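Beta-N-acetylhexosaminidase (Arthrobacter aurescens, PDB 3RCN) probably hydrolyses terminal non-reducing N-acetyl-D-hexosamine residues of N-acetyl-beta-D-hexosaminides, as a glycoside hydrolase of family 20. Local coordinates at residues A13-S18 and W483-G488; D35-G40 and L69-S74; A391-Y396 and T443-R448; L406-R411 and A452-W457. One frame throughout, in Å; residues are numbered along the deposited sequence.

Contact 1 (A13-S18 and W483-G488); sequences APWSFS and WSNPAG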
loop_
_atom_site.group_PDB
_atom_site.type_symbol
_atom_site.label_atom_id
_atom_site.label_comp_id
_atom_site.label_asym_id
_atom_site.label_seq_id
_atom_site.Cartn_x
_atom_site.Cartn_y
_atom_site.Cartn_z
ATOM N N ALA A 13 3.087 -8.047 25.551
ATOM C CA ALA A 13 3.442 -9.153 26.441
ATOM C C ALA A 13 2.196 -9.894 26.907
ATOM O O ALA A 13 1.253 -9.271 27.376
ATOM C CB ALA A 13 4.211 -8.629 27.644
ATOM N N PRO A 14 2.196 -11.234 26.798
ATOM C CA PRO A 14 1.071 -12.076 27.230
ATOM C C PRO A 14 0.946 -12.070 28.749
ATOM O O PRO A 14 1.875 -11.657 29.437
ATOM C CB PRO A 14 1.469 -13.481 26.760
ATOM C CG PRO A 14 2.720 -13.314 25.960
ATOM C CD PRO A 14 3.352 -12.040 26.385
ATOM N N TRP A 15 -0.186 -12.518 29.274
ATOM C CA TRP A 15 -0.381 -12.476 30.717
ATOM C C TRP A 15 0.478 -13.483 31.481
ATOM O O TRP A 15 1.068 -13.130 32.502
ATOM C CB TRP A 15 -1.861 -12.561 31.080
ATOM C CG TRP A 15 -2.529 -11.225 30.963
ATOM C CD1 TRP A 15 -2.640 -10.460 29.834
ATOM C CD2 TRP A 15 -3.167 -10.485 32.011
ATOM N NE1 TRP A 15 -3.312 -9.294 30.118
ATOM C CE2 TRP A 15 -3.648 -9.287 31.444
ATOM C CE3 TRP A 15 -3.382 -10.722 33.371
ATOM C CZ2 TRP A 15 -4.326 -8.329 32.189
ATOM C CZ3 TRP A 15 -4.062 -9.768 34.112
ATOM C CH2 TRP A 15 -4.524 -8.587 33.520
ATOM N N SER A 16 0.563 -14.719 30.994
ATOM C CA SER A 16 1.526 -15.685 31.546
ATOM C C SER A 16 2.318 -16.427 30.464
ATOM O O SER A 16 1.774 -16.825 29.434
ATOM C CB SER A 16 0.845 -16.679 32.493
ATOM O OG SER A 16 0.041 -17.603 31.783
ATOM N N PHE A 17 3.612 -16.604 30.705
ATOM C CA PHE A 17 4.498 -17.238 29.728
ATOM C C PHE A 17 5.511 -18.162 30.400
ATOM O O PHE A 17 6.162 -17.775 31.366
ATOM C CB PHE A 17 5.226 -16.161 28.921
ATOM C CG PHE A 17 6.255 -16.697 27.959
ATOM C CD1 PHE A 17 7.571 -16.900 28.365
ATOM C CD2 PHE A 17 5.920 -16.976 26.643
ATOM C CE1 PHE A 17 8.540 -17.385 27.472
ATOM C CE2 PHE A 17 6.877 -17.467 25.752
ATOM C CZ PHE A 17 8.189 -17.671 26.172
ATOM N N SER A 18 5.640 -19.381 29.884
ATOM C CA SER A 18 6.676 -20.313 30.335
ATOM C C SER A 18 7.342 -21.031 29.165
ATOM O O SER A 18 6.668 -21.556 28.281
ATOM C CB SER A 18 6.094 -21.353 31.291
ATOM O OG SER A 18 6.984 -22.453 31.434
ATOM N N TRP A 483 -3.587 -4.163 25.982
ATOM C CA TRP A 483 -3.676 -5.614 26.129
ATOM C C TRP A 483 -3.162 -6.244 27.435
ATOM O O TRP A 483 -3.874 -7.013 28.088
ATOM C CB TRP A 483 -3.004 -6.309 24.929
ATOM C CG TRP A 483 -3.147 -7.780 24.997
ATOM C CD1 TRP A 483 -2.374 -8.646 25.711
ATOM C CD2 TRP A 483 -4.165 -8.566 24.376
ATOM N NE1 TRP A 483 -2.830 -9.931 25.547
ATOM C CE2 TRP A 483 -3.932 -9.909 24.734
ATOM C CE3 TRP A 483 -5.250 -8.266 23.552
ATOM C CZ2 TRP A 483 -4.741 -10.948 24.296
ATOM C CZ3 TRP A 483 -6.056 -9.298 23.117
ATOM C CH2 TRP A 483 -5.798 -10.625 23.490
ATOM N N SER A 484 -1.943 -5.887 27.829
ATOM C CA SER A 484 -1.215 -6.694 28.804
ATOM C C SER A 484 -1.614 -6.423 30.247
ATOM O O SER A 484 -2.496 -5.630 30.522
ATOM C CB SER A 484 0.303 -6.500 28.675
ATOM O OG SER A 484 0.740 -6.666 27.344
ATOM N N ASN A 485 -0.918 -7.102 31.150
ATOM C CA ASN A 485 -1.065 -6.953 32.586
ATOM C C ASN A 485 -0.242 -5.762 33.103
ATOM O O ASN A 485 0.981 -5.709 32.928
ATOM C CB ASN A 485 -0.636 -8.270 33.258
ATOM C CG ASN A 485 -0.732 -8.236 34.777
ATOM O OD1 ASN A 485 -1.246 -7.287 35.370
ATOM N ND2 ASN A 485 -0.248 -9.293 35.415
ATOM N N PRO A 486 -0.917 -4.798 33.753
ATOM C CA PRO A 486 -0.280 -3.575 34.258
ATOM C C PRO A 486 0.743 -3.820 35.366
ATOM O O PRO A 486 1.565 -2.945 35.630
ATOM C CB PRO A 486 -1.463 -2.764 34.795
ATOM C CG PRO A 486 -2.514 -3.770 35.081
ATOM C CD PRO A 486 -2.361 -4.833 34.055
ATOM N N ALA A 487 0.694 -4.989 35.996
ATOM C CA ALA A 487 1.593 -5.321 37.095
ATOM C C ALA A 487 3.036 -5.482 36.631
ATOM O O ALA A 487 3.973 -5.052 37.310
ATOM C CB ALA A 487 1.132 -6.595 37.768
ATOM N N GLY A 488 3.209 -6.084 35.462
ATOM C CA GLY A 488 4.529 -6.415 34.965
ATOM C C GLY A 488 5.180 -5.303 34.157
ATOM O O GLY A 488 6.055 -5.573 33.328
HETATM O O HOH W 1 2.137 -8.719 31.071
#

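Contact 2 (D35-G40 and L69-S74); sequences DPELRG and LLLDPS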
loop_
_atom_site.group_PDB
_atom_site.type_symbol
_atom_site.label_atom_id
_atom_site.label_comp_id
_atom_site.label_asym_id
_atom_site.label_seq_id
_atom_site.Cartn_x
_atom_site.Cartn_y
_atom_site.Cartn_z
ATOM N N ASP A 35 -11.737 -26.484 15.216
ATOM C CA ASP A 35 -13.157 -26.636 15.550
ATOM C C ASP A 35 -13.996 -25.611 14.751
ATOM O O ASP A 35 -13.504 -24.531 14.401
ATOM C CB ASP A 35 -13.372 -26.478 17.061
ATOM C CG ASP A 35 -12.911 -27.706 17.863
ATOM O OD1 ASP A 35 -12.902 -28.835 17.315
ATOM O OD2 ASP A 35 -12.569 -27.542 19.054
ATOM N N PRO A 36 -15.265 -25.946 14.461
ATOM C CA PRO A 36 -16.119 -25.178 13.537
ATOM C C PRO A 36 -16.123 -23.678 13.810
ATOM O O PRO A 36 -16.108 -22.875 12.871
ATOM C CB PRO A 36 -17.515 -25.740 13.808
ATOM C CG PRO A 36 -17.265 -27.120 14.289
ATOM C CD PRO A 36 -15.988 -27.075 15.073
ATOM N N GLU A 37 -16.140 -23.315 15.088
ATOM C CA GLU A 37 -16.145 -21.918 15.509
ATOM C C GLU A 37 -14.904 -21.155 15.046
ATOM O O GLU A 37 -14.952 -19.947 14.832
ATOM C CB GLU A 37 -16.251 -21.837 17.036
ATOM C CG GLU A 37 -17.543 -22.393 17.613
ATOM C CD GLU A 37 -17.474 -23.887 17.893
ATOM O OE1 GLU A 37 -16.382 -24.482 17.738
ATOM O OE2 GLU A 37 -18.518 -24.464 18.275
ATOM N N LEU A 38 -13.789 -21.872 14.945
ATOM C CA LEU A 38 -12.492 -21.302 14.609
ATOM C C LEU A 38 -12.080 -21.413 13.124
ATOM O O LEU A 38 -10.956 -21.073 12.771
ATOM C CB LEU A 38 -11.419 -21.926 15.499
ATOM C CG LEU A 38 -11.425 -21.637 17.002
ATOM C CD1 LEU A 38 -12.645 -20.828 17.466
ATOM C CD2 LEU A 38 -11.279 -22.934 17.793
ATOM N N ARG A 39 -12.950 -21.942 12.265
ATOM C CA ARG A 39 -12.601 -22.071 10.851
ATOM C C ARG A 39 -12.234 -20.716 10.265
ATOM O O ARG A 39 -11.407 -20.629 9.358
ATOM C CB ARG A 39 -13.738 -22.691 10.049
ATOM C CG ARG A 39 -14.258 -24.000 10.617
ATOM C CD ARG A 39 -13.652 -25.182 9.905
ATOM N NE ARG A 39 -13.747 -26.428 10.671
ATOM C CZ ARG A 39 -14.843 -27.175 10.773
ATOM N NH1 ARG A 39 -15.967 -26.800 10.171
ATOM N NH2 ARG A 39 -14.816 -28.294 11.488
ATOM N N GLY A 40 -12.839 -19.655 10.791
ATOM C CA GLY A 40 -12.521 -18.313 10.343
ATOM C C GLY A 40 -11.051 -17.989 10.540
ATOM O O GLY A 40 -10.340 -17.674 9.576
ATOM N N LEU A 69 -6.460 -25.496 16.227
ATOM C CA LEU A 69 -7.202 -24.428 16.895
ATOM C C LEU A 69 -8.438 -25.031 17.558
ATOM O O LEU A 69 -9.394 -25.423 16.883
ATOM C CB LEU A 69 -7.603 -23.346 15.894
ATOM C CG LEU A 69 -6.495 -22.925 14.926
ATOM C CD1 LEU A 69 -7.033 -21.921 13.920
ATOM C CD2 LEU A 69 -5.284 -22.371 15.672
ATOM N N LEU A 70 -8.417 -25.087 18.886
ATOM C CA LEU A 70 -9.455 -25.788 19.646
ATOM C C LEU A 70 -10.317 -24.863 20.502
ATOM O O LEU A 70 -9.807 -23.976 21.189
ATOM C CB LEU A 70 -8.818 -26.857 20.531
ATOM C CG LEU A 70 -7.980 -27.854 19.740
ATOM C CD1 LEU A 70 -7.175 -28.707 20.684
ATOM C CD2 LEU A 70 -8.878 -28.708 18.849
ATOM N N LEU A 71 -11.627 -25.086 20.455
ATOM C CA LEU A 71 -12.570 -24.320 21.271
ATOM C C LEU A 71 -12.555 -24.780 22.722
ATOM O O LEU A 71 -12.724 -25.970 23.004
ATOM C CB LEU A 71 -13.988 -24.451 20.731
ATOM C CG LEU A 71 -14.947 -23.473 21.400
ATOM C CD1 LEU A 71 -15.090 -22.231 20.537
ATOM C CD2 LEU A 71 -16.297 -24.124 21.647
ATOM N N ASP A 72 -12.336 -23.827 23.626
ATOM C CA ASP A 72 -12.414 -24.049 25.074
ATOM C C ASP A 72 -13.393 -23.065 25.721
ATOM O O ASP A 72 -13.018 -21.935 26.038
ATOM C CB ASP A 72 -11.046 -23.941 25.756
ATOM C CG ASP A 72 -11.135 -24.128 27.273
ATOM O OD1 ASP A 72 -12.265 -24.260 27.813
ATOM O OD2 ASP A 72 -10.071 -24.134 27.929
ATOM N N PRO A 73 -14.652 -23.490 25.899
ATOM C CA PRO A 73 -15.728 -22.590 26.342
ATOM C C PRO A 73 -15.456 -21.941 27.702
ATOM O O PRO A 73 -16.091 -20.932 28.025
ATOM C CB PRO A 73 -16.959 -23.502 26.417
ATOM C CG PRO A 73 -16.548 -24.807 25.732
ATOM C CD PRO A 73 -15.071 -24.903 25.890
ATOM N N SER A 74 -14.521 -22.488 28.476
ATOM C CA SER A 74 -14.216 -21.927 29.794
ATOM C C SER A 74 -13.342 -20.665 29.728
ATOM O O SER A 74 -13.233 -19.922 30.703
ATOM C CB SER A 74 -13.571 -22.978 30.700
ATOM O OG SER A 74 -12.230 -23.218 30.309
#

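Contact 3 (A391-Y396 and T443-R448); sequences ALRKGY and TDFPGR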
loop_
_atom_site.group_PDB
_atom_site.type_symbol
_atom_site.label_atom_id
_atom_site.label_comp_id
_atom_site.label_asym_id
_atom_site.label_seq_id
_atom_site.Cartn_x
_atom_site.Cartn_y
_atom_site.Cartn_z
ATOM N N ALA A 391 -18.429 11.582 33.164
ATOM C CA ALA A 391 -19.299 10.947 32.176
ATOM C C ALA A 391 -19.787 9.583 32.643
ATOM O O ALA A 391 -20.823 9.102 32.189
ATOM C CB ALA A 391 -18.584 10.820 30.850
ATOM N N LEU A 392 -19.026 8.961 33.537
ATOM C CA LEU A 392 -19.446 7.729 34.193
ATOM C C LEU A 392 -20.556 8.004 35.220
ATOM O O LEU A 392 -21.543 7.271 35.300
ATOM C CB LEU A 392 -18.254 7.074 34.879
ATOM C CG LEU A 392 -17.085 6.642 33.994
ATOM C CD1 LEU A 392 -15.826 6.538 34.827
ATOM C CD2 LEU A 392 -17.376 5.321 33.284
ATOM N N ARG A 393 -20.397 9.068 36.001
ATOM C CA ARG A 393 -21.447 9.471 36.927
ATOM C C ARG A 393 -22.806 9.538 36.216
ATOM O O ARG A 393 -23.817 9.098 36.761
ATOM C CB ARG A 393 -21.131 10.824 37.574
ATOM C CG ARG A 393 -19.960 10.823 38.551
ATOM C CD ARG A 393 -20.103 11.986 39.532
ATOM N NE ARG A 393 -18.880 12.776 39.673
ATOM C CZ ARG A 393 -17.887 12.485 40.511
ATOM N NH1 ARG A 393 -17.964 11.408 41.286
ATOM N NH2 ARG A 393 -16.812 13.264 40.576
ATOM N N LYS A 394 -22.825 10.050 34.988
ATOM C CA LYS A 394 -24.079 10.222 34.262
ATOM C C LYS A 394 -24.532 8.953 33.540
ATOM O O LYS A 394 -25.553 8.976 32.848
ATOM C CB LYS A 394 -23.972 11.346 33.229
ATOM C CG LYS A 394 -24.167 12.757 33.763
ATOM C CD LYS A 394 -22.855 13.530 33.817
ATOM C CE LYS A 394 -23.108 15.032 33.846
ATOM N NZ LYS A 394 -22.009 15.779 34.514
ATOM N N GLY A 395 -23.773 7.863 33.666
ATOM C CA GLY A 395 -24.164 6.587 33.077
ATOM C C GLY A 395 -23.690 6.324 31.650
ATOM O O GLY A 395 -23.966 5.269 31.070
ATOM N N TYR A 396 -22.989 7.291 31.071
ATOM C CA TYR A 396 -22.443 7.116 29.742
ATOM C C TYR A 396 -21.283 6.127 29.816
ATOM O O TYR A 396 -20.495 6.163 30.762
ATOM C CB TYR A 396 -21.986 8.463 29.165
ATOM C CG TYR A 396 -23.117 9.454 28.956
ATOM C CD1 TYR A 396 -24.434 9.100 29.242
ATOM C CD2 TYR A 396 -22.872 10.735 28.463
ATOM C CE1 TYR A 396 -25.479 9.992 29.056
ATOM C CE2 TYR A 396 -23.912 11.640 28.269
ATOM C CZ TYR A 396 -25.215 11.260 28.569
ATOM O OH TYR A 396 -26.264 12.141 28.384
ATOM N N THR A 443 -15.848 3.600 43.203
ATOM C CA THR A 443 -16.983 4.512 43.192
ATOM C C THR A 443 -18.225 3.882 42.566
ATOM O O THR A 443 -19.341 4.359 42.774
ATOM C CB THR A 443 -16.621 5.810 42.469
ATOM O OG1 THR A 443 -15.457 5.583 41.666
ATOM C CG2 THR A 443 -16.313 6.903 43.472
ATOM N N ASP A 444 -18.030 2.810 41.803
ATOM C CA ASP A 444 -19.155 1.989 41.359
ATOM C C ASP A 444 -20.305 2.767 40.709
ATOM O O ASP A 444 -21.448 2.696 41.180
ATOM C CB ASP A 444 -19.683 1.147 42.523
ATOM C CG ASP A 444 -19.059 -0.231 42.566
ATOM O OD1 ASP A 444 -19.146 -0.948 41.548
ATOM O OD2 ASP A 444 -18.473 -0.589 43.609
ATOM N N PHE A 445 -20.003 3.537 39.663
ATOM C CA PHE A 445 -21.036 4.319 38.982
ATOM C C PHE A 445 -21.784 3.530 37.900
ATOM O O PHE A 445 -21.412 2.400 37.568
ATOM C CB PHE A 445 -20.435 5.581 38.350
ATOM C CG PHE A 445 -18.971 5.771 38.618
ATOM C CD1 PHE A 445 -18.487 7.008 39.013
ATOM C CD2 PHE A 445 -18.073 4.722 38.461
ATOM C CE1 PHE A 445 -17.140 7.195 39.254
ATOM C CE2 PHE A 445 -16.724 4.898 38.705
ATOM C CZ PHE A 445 -16.254 6.137 39.097
ATOM N N PRO A 446 -22.822 4.150 37.318
ATOM C CA PRO A 446 -23.657 3.544 36.271
ATOM C C PRO A 446 -22.961 3.402 34.921
ATOM O O PRO A 446 -23.306 2.504 34.149
ATOM C CB PRO A 446 -24.840 4.513 36.155
ATOM C CG PRO A 446 -24.320 5.812 36.656
ATOM C CD PRO A 446 -23.352 5.457 37.746
ATOM N N GLY A 447 -22.010 4.286 34.635
ATOM C CA GLY A 447 -21.262 4.208 33.394
ATOM C C GLY A 447 -20.149 3.199 33.568
ATOM O O GLY A 447 -19.644 3.023 34.686
ATOM N N ARG A 448 -19.768 2.526 32.483
ATOM C CA ARG A 448 -18.644 1.592 32.547
ATOM C C ARG A 448 -17.510 1.953 31.606
ATOM O O ARG A 448 -17.735 2.496 30.526
ATOM C CB ARG A 448 -19.097 0.144 32.319
ATOM C CG ARG A 448 -20.122 -0.060 31.212
ATOM C CD ARG A 448 -20.549 -1.524 31.131
ATOM N NE ARG A 448 -19.422 -2.408 30.828
ATOM C CZ ARG A 448 -19.180 -2.938 29.629
ATOM N NH1 ARG A 448 -19.993 -2.678 28.612
ATOM N NH2 ARG A 448 -18.131 -3.733 29.444
#

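Contact 4 (L406-R411 and A452-W457); sequences LYLDHR and AQANIW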
loop_
_atom_site.group_PDB
_atom_site.type_symbol
_atom_site.label_atom_id
_atom_site.label_comp_id
_atom_site.label_asym_id
_atom_site.label_seq_id
_atom_site.Cartn_x
_atom_site.Cartn_y
_atom_site.Cartn_z
ATOM N N LEU A 406 -2.561 10.348 24.613
ATOM C CA LEU A 406 -2.812 9.452 23.492
ATOM C C LEU A 406 -2.935 10.039 22.077
ATOM O O LEU A 406 -3.454 9.358 21.185
ATOM C CB LEU A 406 -3.966 8.508 23.815
ATOM C CG LEU A 406 -3.669 7.618 25.024
ATOM C CD1 LEU A 406 -4.703 6.520 25.155
ATOM C CD2 LEU A 406 -2.283 7.023 24.906
ATOM N N TYR A 407 -2.625 11.321 21.890
ATOM C CA TYR A 407 -2.704 11.907 20.541
ATOM C C TYR A 407 -1.378 11.762 19.794
ATOM O O TYR A 407 -0.359 12.349 20.175
ATOM C CB TYR A 407 -3.150 13.378 20.580
ATOM C CG TYR A 407 -4.651 13.563 20.753
ATOM C CD1 TYR A 407 -5.444 12.542 21.259
ATOM C CD2 TYR A 407 -5.278 14.745 20.378
ATOM C CE1 TYR A 407 -6.805 12.698 21.404
ATOM C CE2 TYR A 407 -6.653 14.911 20.522
ATOM C CZ TYR A 407 -7.407 13.881 21.038
ATOM O OH TYR A 407 -8.770 14.022 21.191
ATOM N N LEU A 408 -1.403 10.981 18.716
ATOM C CA LEU A 408 -0.177 10.562 18.047
ATOM C C LEU A 408 0.288 11.510 16.943
ATOM O O LEU A 408 1.364 11.334 16.383
ATOM C CB LEU A 408 -0.323 9.139 17.500
ATOM C CG LEU A 408 -0.634 8.051 18.530
ATOM C CD1 LEU A 408 -0.789 6.678 17.865
ATOM C CD2 LEU A 408 0.445 8.022 19.600
ATOM N N ASP A 409 -0.523 12.505 16.617
ATOM C CA ASP A 409 -0.069 13.576 15.744
ATOM C C ASP A 409 0.913 14.483 16.502
ATOM O O ASP A 409 1.607 15.296 15.899
ATOM C CB ASP A 409 -1.249 14.372 15.159
ATOM C CG ASP A 409 -2.205 14.914 16.233
ATOM O OD1 ASP A 409 -2.591 16.103 16.132
ATOM O OD2 ASP A 409 -2.595 14.159 17.162
ATOM N N HIS A 410 1.004 14.314 17.818
ATOM C CA HIS A 410 1.881 15.165 18.621
ATOM C C HIS A 410 3.324 14.708 18.564
ATOM O O HIS A 410 3.600 13.509 18.575
ATOM C CB HIS A 410 1.442 15.231 20.089
ATOM C CG HIS A 410 0.150 15.946 20.306
ATOM N ND1 HIS A 410 -0.280 16.336 21.555
ATOM C CD2 HIS A 410 -0.818 16.328 19.437
ATOM C CE1 HIS A 410 -1.456 16.924 21.448
ATOM N NE2 HIS A 410 -1.803 16.933 20.172
ATOM N N ARG A 411 4.227 15.686 18.564
ATOM C CA ARG A 411 5.663 15.473 18.460
ATOM C C ARG A 411 6.215 14.483 19.482
ATOM O O ARG A 411 5.801 14.479 20.635
ATOM C CB ARG A 411 6.378 16.807 18.607
ATOM C CG ARG A 411 6.270 17.418 19.982
ATOM C CD ARG A 411 6.108 18.911 19.838
ATOM N NE ARG A 411 5.832 19.577 21.106
ATOM C CZ ARG A 411 6.689 20.376 21.729
ATOM N NH1 ARG A 411 7.884 20.607 21.203
ATOM N NH2 ARG A 411 6.347 20.948 22.869
ATOM N N ALA A 452 -9.607 2.155 26.016
ATOM C CA ALA A 452 -8.887 3.353 25.594
ATOM C C ALA A 452 -8.657 3.378 24.083
ATOM O O ALA A 452 -8.915 2.397 23.387
ATOM C CB ALA A 452 -7.559 3.490 26.351
ATOM N N GLN A 453 -8.225 4.528 23.577
ATOM C CA GLN A 453 -8.004 4.685 22.153
ATOM C C GLN A 453 -6.912 5.720 21.869
ATOM O O GLN A 453 -6.816 6.737 22.553
ATOM C CB GLN A 453 -9.335 5.068 21.516
ATOM C CG GLN A 453 -9.293 5.603 20.124
ATOM C CD GLN A 453 -10.679 6.036 19.681
ATOM O OE1 GLN A 453 -11.621 5.242 19.711
ATOM N NE2 GLN A 453 -10.822 7.303 19.299
ATOM N N ALA A 454 -6.092 5.462 20.857
ATOM C CA ALA A 454 -5.104 6.437 20.420
ATOM C C ALA A 454 -5.594 7.102 19.132
ATOM O O ALA A 454 -6.120 6.433 18.242
ATOM C CB ALA A 454 -3.753 5.769 20.198
ATOM N N ASN A 455 -5.433 8.420 19.047
ATOM C CA ASN A 455 -5.917 9.177 17.892
ATOM C C ASN A 455 -4.782 9.727 17.037
ATOM O O ASN A 455 -3.839 10.325 17.553
ATOM C CB ASN A 455 -6.831 10.329 18.335
ATOM C CG ASN A 455 -8.079 9.842 19.055
ATOM O OD1 ASN A 455 -8.472 8.691 18.913
ATOM N ND2 ASN A 455 -8.710 10.722 19.824
ATOM N N ILE A 456 -4.874 9.510 15.729
ATOM C CA ILE A 456 -3.912 10.072 14.795
ATOM C C ILE A 456 -4.602 11.089 13.876
ATOM O O ILE A 456 -5.278 10.716 12.909
ATOM C CB ILE A 456 -3.342 8.920 13.938
ATOM C CG1 ILE A 456 -2.955 7.745 14.849
ATOM C CG2 ILE A 456 -2.175 9.383 13.077
ATOM C CD1 ILE A 456 -2.686 6.456 14.103
ATOM N N TRP A 457 -4.359 12.375 14.119
ATOM C CA TRP A 457 -4.970 13.414 13.299
ATOM C C TRP A 457 -4.024 13.724 12.156
ATOM O O TRP A 457 -2.823 13.823 12.359
ATOM C CB TRP A 457 -5.270 14.657 14.125
ATOM C CG TRP A 457 -6.219 14.356 15.242
ATOM C CD1 TRP A 457 -5.901 14.143 16.550
ATOM C CD2 TRP A 457 -7.636 14.186 15.139
ATOM N NE1 TRP A 457 -7.026 13.861 17.265
ATOM C CE2 TRP A 457 -8.111 13.885 16.425
ATOM C CE3 TRP A 457 -8.551 14.277 14.084
ATOM C CZ2 TRP A 457 -9.464 13.675 16.696
ATOM C CZ3 TRP A 457 -9.891 14.065 14.345
ATOM C CH2 TRP A 457 -10.337 13.767 15.644
#

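Contact 1 (A13-S18 and W483-G488)
The backbone of Ala13-Trp15 passes Ser484 and Asn485 just where the chain leaves helix 474-483, with Ala13 CA 5.8 Å from Ser484 CA. Two hydrogen bonds join the segments. Ser484 OG donates to Ala13 O over 2.7 Å, lying in the carbonyl plane on a lone pair. Ser484 chi1 of -51° puts OG beside its backbone N, where it meets Ala13 O. Trp15 uses its indole N-H: NE1 donates to Trp483 O at 3.1 Å. This bond is almost straight (177°), and the acceptor lies in the ring plane at the edge. The indole N-H thus takes the carbonyl of the last helical residue. The contact joins the N-terminal domain, where strand 16-26 edges a mixed sheet, to the end of a helix in the catalytic domain. Asn485 covers a face of the same indole. Its CB stands 3.5 Å from the centroid of the six-membered ring of Trp15, close to the ring normal, in a CH-pi contact. With CG anti to the backbone N, the amide continues over the ring in a plane only 10° from it. Asn485 OD1 meanwhile accepts Ala487 N at 3.1 Å, forming an Asx turn. The donor sits above the carbonyl plane rather than on a lone pair. Around the contact, Lys135 makes a cation-pi contact with Trp15. Asp134 OD1 accepts both Trp483 NE1 and Trp15 N.

Contact 2 (D35-G40 and L69-S74)
Asp35 makes both hydrogen bonds between the segments, one from its backbone and one from its side chain. Asp35 N donates to Leu69 O at 3.1 Å, nearly in line with the C=O. Asp35 OD2 accepts Leu71 N at 3.0 Å on its anti side, a little out of the carboxylate plane. With chi1 at -75°, CG lies beside the backbone N, and the carboxylate reaches along the strand to the amide two residues past Leu69. The two bonds lie in a beta-alpha-beta unit, at the turn from strand 32-34 into helix 39-53, beside the parallel strand 67-71. With an alanine in place of Asp35, Leu71 N would probably lose its carboxylate acceptor. Arg63 NH2 makes a long, weak ion pair with the same oxygen.

The other contacts are van der Waals packing, mostly of leucine side chains. Leu38, on the 3-10 turn before the helix, sets its CB 4.1 Å from Leu69 CB and lays CD2 over the strand backbone. Its CD1 meets Leu71 CD1 at 4.2 Å. Glu37 bends at chi2, and its CB and CG pass at about a right angle to Leu71, with Glu37 CB 3.7 Å from Leu71 CD1.

Contact 3 (A391-Y396 and T443-R448)
This is a packing contact between the C-terminal end of helix 385-393, around Leu392 and Gly395, and the loop of Phe445-Gly447 that leads into strand 449-456. One backbone hydrogen bond crosses it. Gly447 N donates to Leu392 O at 3.1 Å, with a bent N-H...O angle of 139°. The same oxygen also receives Gly395 N at 2.8 Å, and the two donors approach from opposite faces of the carbonyl plane. The helix ends in a Schellman motif. Gly395 has the positive phi of that motif, 90°, and Tyr396 N reaches back weakly to Ala391 O. Beyond it the chain enters strand 397-400, which runs parallel to strand 449-456 in the catalytic barrel, so the loop meets the helix end just before the two strands pair. Pro446 packs its ring on the carbonyls of the last turn, with CG 3.3 Å from Arg393 O. Leu392 packs against the Phe445 ring. Its CB lies over one face, 4.2 Å from the Phe445 ring centroid, as a CH-pi contact. Thr443 CB lies over the opposite face, and both are offset toward the rim. Arg393 CG comes to the ring edge, 4.1 Å from Phe445 CD1. Leu392 CD2 reaches the Gly447 carbonyl. Gly447 CA also approaches Tyr396 O at 3.4 Å in a CA-H...O contact. Asp397 OD1 takes Arg448 N.

Contact 4 (L406-R411 and A452-W457)
Strand 449-456 of the catalytic alpha/beta barrel receives Tyr407 and Leu408 alongside Asn455, through a single parallel bridge at its C-terminal end. Asn455 N donates to Leu406 O at 3.1 Å, a somewhat bent bond (158°). Leu408 N donates to Asn455 O at 2.8 Å, nearly straight (172°). The Tyr407 side chain is about 7 Å from that of Glu316, the predicted proton donor, so this end of the strand probably lies near the active site. The Asn455 side chain runs alongside that of Tyr407, amide and ring planes 46° apart. Asn455 ND2 comes obliquely to the ring, 3.2 Å from Tyr407 CE1. The amide is steadied by its other end: Asn455 OD1 accepts Gln453 NE2 at 2.8 Å on a lone pair, and Gln453 OE1 is bound by Tyr140 OH. The edge of Trp457 points at the Tyr407 face in an edge-to-face pair, with NE1 over the ring near its rim. Replacing Tyr407 by an alanine would probably open a gap beside Asn455 and take away the ring face that the Trp457 edge meets. Apolar contacts lie on the side facing helix 474-483. There Leu408 CD1 touches Ala454 CB and Ile456 CG1, while Leu406 CD1 reaches Ala452 CB. At the far end Asp409 chi1, near +60°, swings the carboxylate to the indole edge, OD2 3.4 Å from Trp457 CD1.

Overall arrangement
Near the N terminus, Ala13-Ser18 opens the longest loop, which contact 1 closes only at Trp483-Gly488. It joins the N-terminal domain to the end of a catalytic-domain helix. All the other contacts fall within that span. Contact 2 closes first, inside the N-terminal domain, whose sheet contact 1 also reaches. Contacts 3 and 4 follow in the catalytic barrel. They cross: the chain runs from 391-396 to 406-411, then to 443-448 and 452-457. Both end on or just before strand 449-456, contact 3 at its entry and contact 4 at its exit. Their centres are about 25 Å apart, while the centres of contacts 2 and 4 are about 35 Å apart.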